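Local coordinates for cytoplasmic export protein 1 (Saccharomyces cerevisiae, PDB 3VWA) that takes part in nuclear tRNA export, binding tRNA and possibly passing aminoacylated tRNA from export receptors at the nuclear pore to the translation machinery, at residues R422-T427 with I441-I446; K445-L450 with I488-V493; G69-L74 with E89-F94; M189-L194 with I220-F225; C293-L298 with V322-I327. All blocks are in the same frame, centred on the assembly; numbering follows the deposited sequence.

Contact 1. Residues R422-T427 with I441-I446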
# COMPACT_ATOMS: atom_id res chain seq x y z
N ARG A 422 -18.36 18.93 25.66
CA ARG A 422 -19.13 18.20 26.73
C ARG A 422 -18.35 16.98 27.19
O ARG A 422 -18.28 16.70 28.39
CB ARG A 422 -20.55 17.79 26.29
CG ARG A 422 -21.48 19.00 25.99
CD ARG A 422 -22.80 18.55 25.36
NE ARG A 422 -23.47 19.69 24.71
CZ ARG A 422 -24.41 20.47 25.26
NH1 ARG A 422 -24.79 20.27 26.50
NH2 ARG A 422 -24.96 21.47 24.58
N PHE A 423 -17.71 16.29 26.24
CA PHE A 423 -16.83 15.17 26.57
C PHE A 423 -15.62 15.66 27.39
O PHE A 423 -15.24 15.03 28.39
CB PHE A 423 -16.31 14.48 25.30
CG PHE A 423 -17.32 13.59 24.61
CD1 PHE A 423 -17.96 14.02 23.42
CD2 PHE A 423 -17.60 12.32 25.10
CE1 PHE A 423 -18.89 13.22 22.74
CE2 PHE A 423 -18.53 11.50 24.44
CZ PHE A 423 -19.19 11.94 23.27
N LEU A 424 -15.02 16.76 26.96
CA LEU A 424 -13.79 17.25 27.60
C LEU A 424 -14.06 17.77 29.01
O LEU A 424 -13.24 17.59 29.88
CB LEU A 424 -13.08 18.31 26.74
CG LEU A 424 -12.55 17.81 25.38
CD1 LEU A 424 -12.30 18.94 24.39
CD2 LEU A 424 -11.28 16.98 25.57
N ALA A 425 -15.21 18.41 29.22
CA ALA A 425 -15.63 18.83 30.54
C ALA A 425 -15.70 17.64 31.49
O ALA A 425 -15.39 17.78 32.67
CB ALA A 425 -16.96 19.57 30.49
N LYS A 426 -16.07 16.47 30.97
CA LYS A 426 -16.08 15.27 31.80
C LYS A 426 -14.69 14.74 32.07
O LYS A 426 -14.36 14.46 33.19
CB LYS A 426 -16.96 14.18 31.20
CG LYS A 426 -17.32 13.16 32.26
CD LYS A 426 -17.78 11.83 31.70
CE LYS A 426 -17.63 10.70 32.72
NZ LYS A 426 -17.44 9.42 31.95
N THR A 427 -13.86 14.61 31.04
CA THR A 427 -12.52 14.10 31.28
C THR A 427 -11.64 15.03 32.14
O THR A 427 -10.67 14.60 32.69
CB THR A 427 -11.84 13.64 29.96
OG1 THR A 427 -11.40 14.79 29.19
CG2 THR A 427 -12.85 12.75 29.15
N ILE A 441 -4.64 20.60 28.25
CA ILE A 441 -3.71 20.71 27.10
C ILE A 441 -4.53 20.59 25.83
O ILE A 441 -4.50 21.49 25.00
CB ILE A 441 -2.59 19.64 27.15
CG1 ILE A 441 -1.84 19.71 28.49
CG2 ILE A 441 -1.56 19.80 26.04
CD1 ILE A 441 -1.01 20.98 28.67
N ILE A 442 -5.37 19.55 25.74
CA ILE A 442 -6.16 19.34 24.51
C ILE A 442 -7.16 20.47 24.28
O ILE A 442 -7.39 20.89 23.11
CB ILE A 442 -6.89 17.94 24.49
CG1 ILE A 442 -5.91 16.74 24.45
CG2 ILE A 442 -7.84 17.84 23.34
CD1 ILE A 442 -4.70 16.95 23.51
N ILE A 443 -7.81 20.91 25.36
CA ILE A 443 -8.74 22.01 25.22
C ILE A 443 -8.01 23.31 24.72
O ILE A 443 -8.57 24.02 23.91
CB ILE A 443 -9.45 22.34 26.54
CG1 ILE A 443 -10.40 21.22 26.90
CG2 ILE A 443 -10.14 23.72 26.44
CD1 ILE A 443 -10.90 21.32 28.33
N SER A 444 -6.80 23.59 25.22
CA SER A 444 -6.04 24.74 24.75
C SER A 444 -5.74 24.61 23.29
O SER A 444 -5.96 25.54 22.51
CB SER A 444 -4.72 24.82 25.48
OG SER A 444 -4.96 24.97 26.83
N LYS A 445 -5.29 23.41 22.94
CA LYS A 445 -4.97 23.07 21.58
C LYS A 445 -6.10 23.37 20.61
O LYS A 445 -5.87 24.05 19.60
CB LYS A 445 -4.47 21.63 21.52
CG LYS A 445 -3.74 21.25 20.26
CD LYS A 445 -2.81 20.06 20.49
CE LYS A 445 -2.45 19.47 19.14
NZ LYS A 445 -2.03 18.02 19.16
N ILE A 446 -7.31 22.91 20.91
CA ILE A 446 -8.41 23.01 19.97
C ILE A 446 -9.26 24.29 20.05
O ILE A 446 -10.13 24.45 19.23
CB ILE A 446 -9.43 21.82 20.08
CG1 ILE A 446 -10.45 22.08 21.19
CG2 ILE A 446 -8.71 20.47 20.16
CD1 ILE A 446 -11.15 20.83 21.69
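Leu-424 meets Ile-442, Ile-443 and Ile-446 between two neighbouring, roughly antiparallel helices of the HEAT-repeat solenoid that forms the C-terminal part of this chain. The short segments run at 152° to each other, with their axes 10.9 Å apart at closest approach, and the leucine bridges this gap as the one side chain of 422-427 that touches 441-446.

All of the interaction across the interface is apolar. Leu-424 slides past Ile-443 in the opposite direction, so that its CD1 comes to rest 3.9 Å from Ile-443 CG1 while its CB lies 4.0 Å from Ile-443 CD1. Against Ile-442 it crosses at about a right angle, and only the CD2 methyl is used, 4.2 Å from Ile-442 CG2. The two methyls of one leucine thus serve three isoleucines, CD1 meeting Ile-443 and Ile-446 and CD2 meeting Ile-442, and helix 394-407 adds Leu-401, which touches both Leu-424 and Ile-442.

Polar bonds belong to the margin. Thr-427 OG1 is hydrogen-bonded to Thr-439 OG1, which ties the end of helix 413-427 to helix 433-446 about one turn ahead of Ile-442 and Ile-443.

The tightest packing is at Ile-446. Its CG1 stands between the backbone N and the carbonyl carbon (chi1 84°), and the extended end reaches toward Leu-424 tip to tip, Ile-446 CD1 to Leu-424 CD1 at 3.5 Å.

Contact 2. Residues K445-L450 with I488-V493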
# COMPACT_ATOMS: atom_id res chain seq x y z
N LYS A 445 -5.29 23.41 22.94
CA LYS A 445 -4.97 23.07 21.58
C LYS A 445 -6.10 23.37 20.61
O LYS A 445 -5.87 24.05 19.60
CB LYS A 445 -4.47 21.63 21.52
CG LYS A 445 -3.74 21.25 20.26
CD LYS A 445 -2.81 20.06 20.49
CE LYS A 445 -2.45 19.47 19.14
NZ LYS A 445 -2.03 18.02 19.16
N ILE A 446 -7.31 22.91 20.91
CA ILE A 446 -8.41 23.01 19.97
C ILE A 446 -9.26 24.29 20.05
O ILE A 446 -10.13 24.45 19.23
CB ILE A 446 -9.43 21.82 20.08
CG1 ILE A 446 -10.45 22.08 21.19
CG2 ILE A 446 -8.71 20.47 20.16
CD1 ILE A 446 -11.15 20.83 21.69
N SER A 447 -9.03 25.13 21.05
CA SER A 447 -9.82 26.34 21.32
C SER A 447 -10.00 27.27 20.15
O SER A 447 -11.07 27.82 19.97
CB SER A 447 -9.16 27.11 22.45
OG SER A 447 -7.88 27.61 22.06
N THR A 448 -8.97 27.41 19.33
CA THR A 448 -8.98 28.29 18.19
C THR A 448 -9.58 27.66 16.95
O THR A 448 -9.71 28.37 15.94
CB THR A 448 -7.54 28.71 17.78
OG1 THR A 448 -6.72 27.57 17.75
CG2 THR A 448 -6.95 29.67 18.79
N ILE A 449 -9.91 26.35 16.96
CA ILE A 449 -10.64 25.79 15.79
C ILE A 449 -12.15 25.60 15.97
O ILE A 449 -12.82 25.14 15.07
CB ILE A 449 -10.06 24.46 15.20
CG1 ILE A 449 -10.31 23.32 16.17
CG2 ILE A 449 -8.62 24.67 14.73
CD1 ILE A 449 -9.32 22.21 16.01
N LEU A 450 -12.65 25.98 17.14
CA LEU A 450 -14.08 26.06 17.33
C LEU A 450 -14.66 27.14 16.42
O LEU A 450 -14.02 28.17 16.13
CB LEU A 450 -14.40 26.34 18.81
CG LEU A 450 -14.35 25.15 19.78
CD1 LEU A 450 -13.42 24.02 19.36
CD2 LEU A 450 -13.94 25.62 21.16
N ILE A 488 -1.55 33.44 25.76
CA ILE A 488 -1.52 34.87 25.98
C ILE A 488 -1.85 35.61 24.69
O ILE A 488 -2.55 36.61 24.71
CB ILE A 488 -0.16 35.34 26.60
CG1 ILE A 488 -0.28 36.74 27.15
CG2 ILE A 488 1.01 35.22 25.59
CD1 ILE A 488 0.92 37.22 27.95
N GLU A 489 -1.37 35.12 23.57
CA GLU A 489 -1.71 35.77 22.30
C GLU A 489 -3.18 35.67 21.92
O GLU A 489 -3.61 36.38 21.00
CB GLU A 489 -0.90 35.20 21.13
CG GLU A 489 0.17 34.22 21.52
CD GLU A 489 1.14 34.02 20.39
OE1 GLU A 489 1.26 32.83 19.96
OE2 GLU A 489 1.72 35.06 19.90
N LEU A 490 -3.94 34.80 22.60
CA LEU A 490 -5.40 34.68 22.29
C LEU A 490 -6.28 35.57 23.17
O LEU A 490 -7.50 35.62 22.99
CB LEU A 490 -5.87 33.24 22.43
CG LEU A 490 -5.03 32.15 21.74
CD1 LEU A 490 -5.52 30.76 22.10
CD2 LEU A 490 -5.03 32.36 20.22
N PHE A 491 -5.65 36.24 24.14
CA PHE A 491 -6.33 37.20 25.01
C PHE A 491 -5.86 38.61 24.74
O PHE A 491 -4.63 38.98 24.97
CB PHE A 491 -6.09 36.86 26.50
CG PHE A 491 -6.48 35.46 26.88
CD1 PHE A 491 -7.76 35.00 26.68
CD2 PHE A 491 -5.55 34.62 27.47
CE1 PHE A 491 -8.10 33.70 27.03
CE2 PHE A 491 -5.89 33.33 27.87
CZ PHE A 491 -7.17 32.86 27.63
N ASP A 492 -6.79 39.43 24.26
CA ASP A 492 -6.48 40.86 24.13
C ASP A 492 -6.51 41.49 25.55
O ASP A 492 -6.89 40.83 26.53
CB ASP A 492 -7.48 41.58 23.23
CG ASP A 492 -8.91 41.47 23.76
OD1 ASP A 492 -9.11 41.20 24.96
OD2 ASP A 492 -9.84 41.71 22.99
N VAL A 493 -6.08 42.75 25.66
CA VAL A 493 -5.81 43.29 26.99
C VAL A 493 -7.09 43.51 27.71
O VAL A 493 -7.13 43.49 28.92
CB VAL A 493 -4.98 44.61 27.02
CG1 VAL A 493 -3.49 44.33 26.84
CG2 VAL A 493 -5.53 45.63 26.01
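Ser-447 and Thr-448 both carry their hydroxyl between the backbone N and the carbonyl carbon, at chi1 66° and 46°, and in Thr-448 this leaves CG2 anti to the carbonyl carbon, where it faces Leu-490. The contact lies at one edge of the HEAT-repeat solenoid and joins the C-terminal end region of helix 433-446 to the 3-10 turn 488-490 that follows helix 474-487.

Leu-490 answers with CG likewise anti to its own carbonyl carbon (chi1 -49°), which brings its two methyls up to Thr-448 and Ser-447. It crosses Thr-448 at about a right angle, and the threonine methyl CG2 sits in the fork of the leucine, 3.6 Å from Leu-490 CD2 and 3.8 Å from Leu-490 CD1. The hydroxyl of Ser-447 plays a different part. It bonds to the carbonyl oxygen of Ser-444, and toward the leucine it makes a van der Waals contact.

Around this small patch the backbone is fixed by charged groups: Leu-490 O is bonded to Arg-457 NH2, and Lys-529 NZ bonds to both Ile-488 O and Phe-491 O. Asp-492 then acts as N-cap of helix 493-504, its OD1 also bonded to Thr-495 OG1. Buried Ser-447 completes the contact, with OG 3.9 Å from Leu-490 CD1.

Contact 3. Residues G69-L74 with E89-F94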
# COMPACT_ATOMS: atom_id res chain seq x y z
N GLY A 69 0.84 -18.39 -17.16
CA GLY A 69 2.16 -17.82 -17.19
C GLY A 69 2.41 -16.90 -18.36
O GLY A 69 3.25 -16.03 -18.27
N LEU A 70 1.72 -17.10 -19.49
CA LEU A 70 1.70 -16.04 -20.53
C LEU A 70 0.76 -14.88 -20.15
O LEU A 70 -0.16 -15.05 -19.36
CB LEU A 70 1.25 -16.58 -21.89
CG LEU A 70 1.99 -17.78 -22.47
CD1 LEU A 70 1.37 -18.03 -23.84
CD2 LEU A 70 3.51 -17.54 -22.52
N CYS A 71 1.00 -13.71 -20.72
CA CYS A 71 -0.00 -12.65 -20.60
C CYS A 71 -1.39 -13.19 -21.05
O CYS A 71 -1.53 -13.77 -22.12
CB CYS A 71 0.40 -11.41 -21.43
SG CYS A 71 1.97 -10.60 -20.99
N THR A 72 -2.41 -13.03 -20.23
CA THR A 72 -3.70 -13.73 -20.47
C THR A 72 -4.41 -12.91 -21.56
O THR A 72 -4.76 -11.73 -21.32
CB THR A 72 -4.54 -13.86 -19.16
OG1 THR A 72 -3.89 -14.77 -18.25
CG2 THR A 72 -5.99 -14.42 -19.42
N VAL A 73 -4.58 -13.49 -22.75
CA VAL A 73 -5.02 -12.69 -23.86
C VAL A 73 -6.54 -12.57 -23.82
O VAL A 73 -7.22 -13.51 -23.46
CB VAL A 73 -4.50 -13.20 -25.23
CG1 VAL A 73 -2.98 -13.06 -25.33
CG2 VAL A 73 -4.94 -14.64 -25.49
N LEU A 74 -7.07 -11.39 -24.13
CA LEU A 74 -8.52 -11.17 -24.11
C LEU A 74 -9.08 -11.21 -25.51
O LEU A 74 -10.07 -11.89 -25.77
CB LEU A 74 -8.89 -9.86 -23.40
CG LEU A 74 -9.14 -9.76 -21.88
CD1 LEU A 74 -8.83 -11.02 -21.09
CD2 LEU A 74 -8.33 -8.59 -21.34
N GLU A 89 -4.86 -8.94 -20.24
CA GLU A 89 -5.04 -8.34 -18.90
C GLU A 89 -3.97 -7.23 -18.69
O GLU A 89 -2.93 -7.19 -19.33
CB GLU A 89 -4.99 -9.37 -17.75
CG GLU A 89 -5.57 -10.75 -18.04
CD GLU A 89 -6.57 -11.26 -16.98
OE1 GLU A 89 -6.21 -12.01 -16.04
OE2 GLU A 89 -7.77 -10.90 -17.10
N ARG A 90 -4.27 -6.28 -17.83
CA ARG A 90 -3.34 -5.22 -17.60
C ARG A 90 -2.04 -5.84 -17.09
O ARG A 90 -2.03 -6.55 -16.08
CB ARG A 90 -3.88 -4.26 -16.55
CG ARG A 90 -2.97 -3.06 -16.34
CD ARG A 90 -2.74 -2.25 -17.62
NE ARG A 90 -3.87 -1.38 -17.96
CZ ARG A 90 -4.11 -0.21 -17.38
NH1 ARG A 90 -5.17 0.51 -17.74
NH2 ARG A 90 -3.29 0.25 -16.41
N VAL A 91 -0.97 -5.60 -17.82
CA VAL A 91 0.34 -5.98 -17.37
C VAL A 91 1.25 -4.76 -17.30
O VAL A 91 0.93 -3.70 -17.86
CB VAL A 91 0.99 -7.03 -18.27
CG1 VAL A 91 0.35 -8.39 -18.04
CG2 VAL A 91 0.97 -6.58 -19.74
N VAL A 92 2.39 -4.94 -16.62
CA VAL A 92 3.41 -3.92 -16.38
C VAL A 92 4.72 -4.51 -16.89
O VAL A 92 5.06 -5.65 -16.59
CB VAL A 92 3.48 -3.51 -14.88
CG1 VAL A 92 4.67 -2.58 -14.60
CG2 VAL A 92 2.21 -2.76 -14.50
N PRO A 93 5.42 -3.78 -17.76
CA PRO A 93 6.69 -4.38 -18.17
C PRO A 93 7.71 -4.36 -17.02
O PRO A 93 7.75 -3.44 -16.26
CB PRO A 93 7.14 -3.50 -19.33
CG PRO A 93 6.45 -2.18 -19.12
CD PRO A 93 5.19 -2.45 -18.32
N PHE A 94 8.48 -5.41 -16.89
CA PHE A 94 9.44 -5.52 -15.84
C PHE A 94 10.31 -4.26 -15.77
O PHE A 94 10.81 -3.81 -16.79
CB PHE A 94 10.27 -6.76 -16.08
CG PHE A 94 11.14 -7.11 -14.94
CD1 PHE A 94 10.73 -8.06 -14.03
CD2 PHE A 94 12.39 -6.51 -14.79
CE1 PHE A 94 11.55 -8.39 -12.96
CE2 PHE A 94 13.20 -6.86 -13.76
CZ PHE A 94 12.77 -7.79 -12.83
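Cys-71 and Val-91 meet where the N-terminal, kinase-like domain passes from its antiparallel sheet into the segment that, as in protein kinases, probably corresponds to the hinge between the lobes. Walking from Cys-71, the thiol sulfur is the first group to touch: SG lies 4.0 Å from Val-91 CG1 in a buried apolar contact, while the cysteine backbone is bonded to that of Leu-146 on the neighbouring three-stranded sheet.

Thr-72 gives the polar link. Its carbonyl oxygen accepts from Glu-89 N at 3.0 Å, a fairly straight bond (156° at the hydrogen) that arrives nearly along the C=O axis. The two side chains lie alongside, pointing the same way, and Thr-72 CB rests 3.5 Å from Glu-89 CG. A bend at chi2 (-130°) turns the carboxylate back beside the threonine methyl, with Glu-89 CD 4.0 Å from Thr-72 CG2.

After Val-73, which faces away, Leu-74 comes back onto the glutamate and crosses its side chain at about a right angle. One methyl, Leu-74 CD1, nears the carboxylate oxygen Glu-89 OE2 at 4.1 Å; the other, CD2, lies 3.7 Å from Glu-89 N.

Contact 4. Residues M189-L194 with I220-F225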
# COMPACT_ATOMS: atom_id res chain seq x y z
N MSE A 189 19.05 -21.71 -23.75
CA MSE A 189 20.12 -20.72 -23.88
C MSE A 189 19.58 -19.36 -23.62
O MSE A 189 20.27 -18.53 -23.00
CB MSE A 189 20.78 -20.79 -25.25
CG MSE A 189 21.78 -21.96 -25.26
SE MSE A 189 22.66 -22.14 -27.04
CE MSE A 189 21.81 -23.83 -27.56
N GLY A 190 18.34 -19.11 -24.06
CA GLY A 190 17.70 -17.81 -23.80
C GLY A 190 17.32 -17.63 -22.34
O GLY A 190 17.37 -16.51 -21.81
N LEU A 191 16.96 -18.73 -21.68
CA LEU A 191 16.66 -18.71 -20.24
C LEU A 191 17.91 -18.33 -19.43
O LEU A 191 17.82 -17.51 -18.53
CB LEU A 191 16.07 -20.06 -19.75
CG LEU A 191 15.69 -20.12 -18.26
CD1 LEU A 191 14.81 -18.95 -17.82
CD2 LEU A 191 15.08 -21.43 -17.79
N GLY A 192 19.06 -18.92 -19.77
CA GLY A 192 20.35 -18.59 -19.12
C GLY A 192 20.70 -17.10 -19.21
O GLY A 192 20.96 -16.45 -18.21
N LEU A 193 20.67 -16.56 -20.41
CA LEU A 193 20.86 -15.11 -20.59
C LEU A 193 19.96 -14.28 -19.66
O LEU A 193 20.45 -13.35 -18.99
CB LEU A 193 20.63 -14.74 -22.07
CG LEU A 193 21.80 -14.88 -23.06
CD1 LEU A 193 21.32 -15.25 -24.47
CD2 LEU A 193 22.57 -13.58 -23.10
N LEU A 194 18.66 -14.60 -19.60
CA LEU A 194 17.70 -13.85 -18.76
C LEU A 194 18.01 -13.92 -17.29
O LEU A 194 17.99 -12.91 -16.59
CB LEU A 194 16.31 -14.45 -18.90
CG LEU A 194 15.15 -13.48 -19.14
CD1 LEU A 194 13.90 -14.16 -18.63
CD2 LEU A 194 15.28 -12.06 -18.59
N ILE A 220 21.49 -28.63 -21.24
CA ILE A 220 20.36 -29.36 -20.63
C ILE A 220 19.00 -28.70 -20.91
O ILE A 220 18.94 -27.51 -21.28
CB ILE A 220 20.51 -29.57 -19.11
CG1 ILE A 220 20.49 -28.22 -18.38
CG2 ILE A 220 21.72 -30.47 -18.78
CD1 ILE A 220 20.58 -28.34 -16.88
N THR A 221 17.92 -29.45 -20.71
CA THR A 221 16.59 -28.90 -20.97
C THR A 221 16.12 -28.00 -19.82
O THR A 221 16.66 -28.06 -18.70
CB THR A 221 15.53 -29.98 -21.26
OG1 THR A 221 15.24 -30.70 -20.05
CG2 THR A 221 15.99 -30.95 -22.38
N ILE A 222 15.11 -27.18 -20.11
CA ILE A 222 14.53 -26.33 -19.11
C ILE A 222 13.97 -27.18 -18.00
O ILE A 222 14.27 -26.94 -16.82
CB ILE A 222 13.43 -25.39 -19.68
CG1 ILE A 222 14.06 -24.33 -20.56
CG2 ILE A 222 12.65 -24.72 -18.57
CD1 ILE A 222 13.06 -23.77 -21.58
N GLU A 223 13.18 -28.19 -18.36
CA GLU A 223 12.57 -29.07 -17.34
C GLU A 223 13.65 -29.74 -16.49
O GLU A 223 13.45 -29.96 -15.30
CB GLU A 223 11.63 -30.10 -17.96
CG GLU A 223 12.35 -31.38 -18.34
CD GLU A 223 11.42 -32.50 -18.76
OE1 GLU A 223 10.38 -32.72 -18.08
OE2 GLU A 223 11.76 -33.18 -19.76
N ASN A 224 14.79 -30.04 -17.10
CA ASN A 224 15.88 -30.69 -16.39
C ASN A 224 16.48 -29.68 -15.43
O ASN A 224 16.71 -29.99 -14.27
CB ASN A 224 16.94 -31.20 -17.36
CG ASN A 224 17.92 -32.17 -16.71
OD1 ASN A 224 19.12 -31.89 -16.60
ND2 ASN A 224 17.40 -33.34 -16.28
N PHE A 225 16.68 -28.44 -15.93
CA PHE A 225 17.22 -27.34 -15.12
C PHE A 225 16.32 -27.07 -13.93
O PHE A 225 16.79 -26.83 -12.83
CB PHE A 225 17.36 -26.10 -16.00
CG PHE A 225 17.75 -24.85 -15.27
CD1 PHE A 225 19.09 -24.56 -15.02
CD2 PHE A 225 16.77 -23.92 -14.88
CE1 PHE A 225 19.46 -23.39 -14.36
CE2 PHE A 225 17.13 -22.75 -14.21
CZ PHE A 225 18.48 -22.48 -13.95
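Leu-191 points from helix 186-198 toward helix 222-231 and offers one methyl, CD2, to both Ile-222 and Phe-225. Its CG is extended away from the backbone N (chi1 -179°), which carries the branched end across the gap between the two helices in the helical lobe of the kinase-like domain.

The leucine and Ile-222 meet at a slant, and CD2 comes down where the isoleucine branches: it is 4.1 Å from Ile-222 CG1 and 4.2 Å from Ile-222 CG2, nearly equidistant from the two arms. Phe-225, one turn further on, brings its ring to the same methyl at an oblique angle, and Phe-225 CD2 lies 4.2 Å from Leu-191 CD2. Helix 106-122 closes over this group through Leu-120, which touches both Leu-191 and Ile-222, and Ile-215 of helix 209-216 packs on Leu-191 and Phe-225.

The start of helix 222-231 is set by Thr-221 as N-cap. Its OG1 accepts from Asn-224 N at 3.1 Å, a bond somewhat bent at 143°, so the first turn that presents Ile-222 is held in shape by its own cap.

Because the cross-helix touches are all carbon to carbon and none is shorter than 4.1 Å, cohesion between these side chains rests on dispersion and on burial of apolar surface.

Contact 5. Residues C293-L298 with V322-I327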
# COMPACT_ATOMS: atom_id res chain seq x y z
N CYS A 293 -7.42 -9.04 4.23
CA CYS A 293 -8.61 -8.25 4.53
C CYS A 293 -9.84 -9.15 4.54
O CYS A 293 -10.61 -9.11 5.50
CB CYS A 293 -8.76 -7.10 3.55
SG CYS A 293 -7.54 -5.77 3.79
N GLU A 294 -10.00 -10.00 3.54
CA GLU A 294 -11.12 -10.95 3.53
C GLU A 294 -11.14 -11.83 4.77
O GLU A 294 -12.20 -12.09 5.36
CB GLU A 294 -11.08 -11.83 2.26
CG GLU A 294 -11.72 -11.18 1.05
CD GLU A 294 -13.13 -10.74 1.39
OE1 GLU A 294 -13.92 -11.58 1.92
OE2 GLU A 294 -13.42 -9.54 1.17
N ILE A 295 -9.96 -12.32 5.18
CA ILE A 295 -9.92 -13.21 6.35
C ILE A 295 -10.22 -12.46 7.61
O ILE A 295 -10.90 -12.98 8.48
CB ILE A 295 -8.62 -14.02 6.44
CG1 ILE A 295 -8.69 -15.13 5.38
CG2 ILE A 295 -8.47 -14.66 7.85
CD1 ILE A 295 -7.41 -15.29 4.59
N ILE A 296 -9.78 -11.19 7.67
CA ILE A 296 -10.08 -10.32 8.80
C ILE A 296 -11.59 -10.05 8.99
O ILE A 296 -12.11 -10.09 10.13
CB ILE A 296 -9.34 -8.95 8.75
CG1 ILE A 296 -7.83 -9.13 9.04
CG2 ILE A 296 -9.93 -8.02 9.79
CD1 ILE A 296 -6.97 -7.95 8.65
N LYS A 297 -12.28 -9.76 7.89
CA LYS A 297 -13.75 -9.53 7.96
C LYS A 297 -14.44 -10.77 8.52
O LYS A 297 -15.30 -10.65 9.41
CB LYS A 297 -14.32 -9.18 6.59
CG LYS A 297 -13.83 -7.86 6.04
CD LYS A 297 -14.17 -7.69 4.56
CE LYS A 297 -13.58 -6.38 4.02
NZ LYS A 297 -13.13 -6.50 2.59
N LEU A 298 -14.06 -11.95 8.04
CA LEU A 298 -14.65 -13.17 8.58
C LEU A 298 -14.47 -13.26 10.08
O LEU A 298 -15.42 -13.50 10.82
CB LEU A 298 -14.15 -14.45 7.89
CG LEU A 298 -14.90 -15.06 6.68
CD1 LEU A 298 -16.42 -14.88 6.80
CD2 LEU A 298 -14.37 -14.57 5.32
N VAL A 322 -5.88 -8.41 16.06
CA VAL A 322 -4.80 -7.43 16.23
C VAL A 322 -3.60 -7.71 15.32
O VAL A 322 -3.18 -6.83 14.59
CB VAL A 322 -4.44 -7.26 17.74
CG1 VAL A 322 -3.23 -6.35 17.97
CG2 VAL A 322 -5.63 -6.69 18.47
N PRO A 323 -3.05 -8.94 15.32
CA PRO A 323 -1.84 -9.10 14.46
C PRO A 323 -2.10 -8.94 12.97
O PRO A 323 -1.33 -8.25 12.32
CB PRO A 323 -1.30 -10.50 14.78
CG PRO A 323 -2.11 -10.99 15.95
CD PRO A 323 -3.35 -10.14 16.11
N PHE A 324 -3.17 -9.54 12.44
CA PHE A 324 -3.48 -9.46 11.03
C PHE A 324 -3.81 -8.01 10.64
O PHE A 324 -3.39 -7.55 9.59
CB PHE A 324 -4.72 -10.34 10.63
CG PHE A 324 -4.49 -11.85 10.72
CD1 PHE A 324 -3.30 -12.40 11.20
CD2 PHE A 324 -5.54 -12.74 10.37
CE1 PHE A 324 -3.09 -13.80 11.27
CE2 PHE A 324 -5.36 -14.12 10.45
CZ PHE A 324 -4.14 -14.66 10.93
N LEU A 325 -4.56 -7.31 11.47
CA LEU A 325 -4.99 -5.93 11.10
C LEU A 325 -3.74 -5.06 11.12
O LEU A 325 -3.62 -4.09 10.33
CB LEU A 325 -5.96 -5.42 12.13
CG LEU A 325 -7.34 -4.84 11.85
CD1 LEU A 325 -7.84 -4.13 13.11
CD2 LEU A 325 -7.40 -3.87 10.67
N ALA A 326 -2.79 -5.38 12.00
CA ALA A 326 -1.50 -4.62 12.08
C ALA A 326 -0.73 -4.75 10.76
O ALA A 326 -0.21 -3.75 10.20
CB ALA A 326 -0.64 -5.06 13.29
N ILE A 327 -0.76 -5.94 10.18
CA ILE A 327 -0.13 -6.16 8.91
C ILE A 327 -0.81 -5.35 7.84
O ILE A 327 -0.16 -4.78 6.96
CB ILE A 327 -0.23 -7.64 8.53
CG1 ILE A 327 0.14 -8.54 9.72
CG2 ILE A 327 0.53 -7.99 7.28
CD1 ILE A 327 1.61 -8.63 10.02
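Phe-324 sends its ring toward helix 283-303 with an edge leading, and two isoleucines receive it there, near the ring plane. Ile-295 touches with its branch methyl, CG2 at 4.1 Å from Phe-324 CE2, the two side chains meeting aslant. Ile-296 CG1 also lies at the ring's edge, but its nearest atom is the methylene, Phe-324 CB at 3.7 Å. The chi2 of the phenylalanine is close to zero (3°), so the ring lies almost in the plane of its own CA, CB and CG, and this presents the rim to Ile-295. Met-262 of helix 255-271 also touches the Phe-324 side chain, as do Leu-292 and Leu-299 on either side of segment 293-298 in sequence.

The pair is a roughly antiparallel helix packing, crossing at -147° with the segment axes 10.0 Å apart, in the all-helical region that follows the kinase-like domain and leads toward the HEAT repeats. Helices 342-351 and 355-368 extend the stack on the side of Leu-325, through Leu-345, Val-357 and Leu-360.

Ile-296 does more than meet the ring. Its side chain slides past that of Phe-324 in the opposite direction, CG1 being anti to the carbonyl carbon (chi1 -72°), and the CD1 methyl comes down on the helix backbone, 3.7 Å from Phe-324 O and equally 3.7 Å from Leu-325 CA. The Leu-325 side chain is grazed more loosely, Leu-325 CB being 4.4 Å from Ile-296 CD1. Turned from this apolar seam, Lys-297 NZ forms a long salt bridge with Glu-294 OE2 at 3.4 Å along its own helix.

In the fold
The five contacts sample an elongated chain from its kinase-like domain to its HEAT solenoid. Contacts 3 and 4 belong to the former, with centres 22 Å apart and nearest atoms about 7 Å apart, one at the edge of the sheet, near the probable hinge, and the other in the helical lobe. Contact 5 lies between the ends, its centre 30 Å from that of contact 3 and 33 Å from that of contact 1. Contacts 1 and 2 share Lys-445 and Ile-446 and both use the same helix; their centres are 14 Å apart. The centres of contacts 2 and 4 are 73 Å apart, on opposite sides of the chain's centre, a measure of how extended this tRNA-binding protein is.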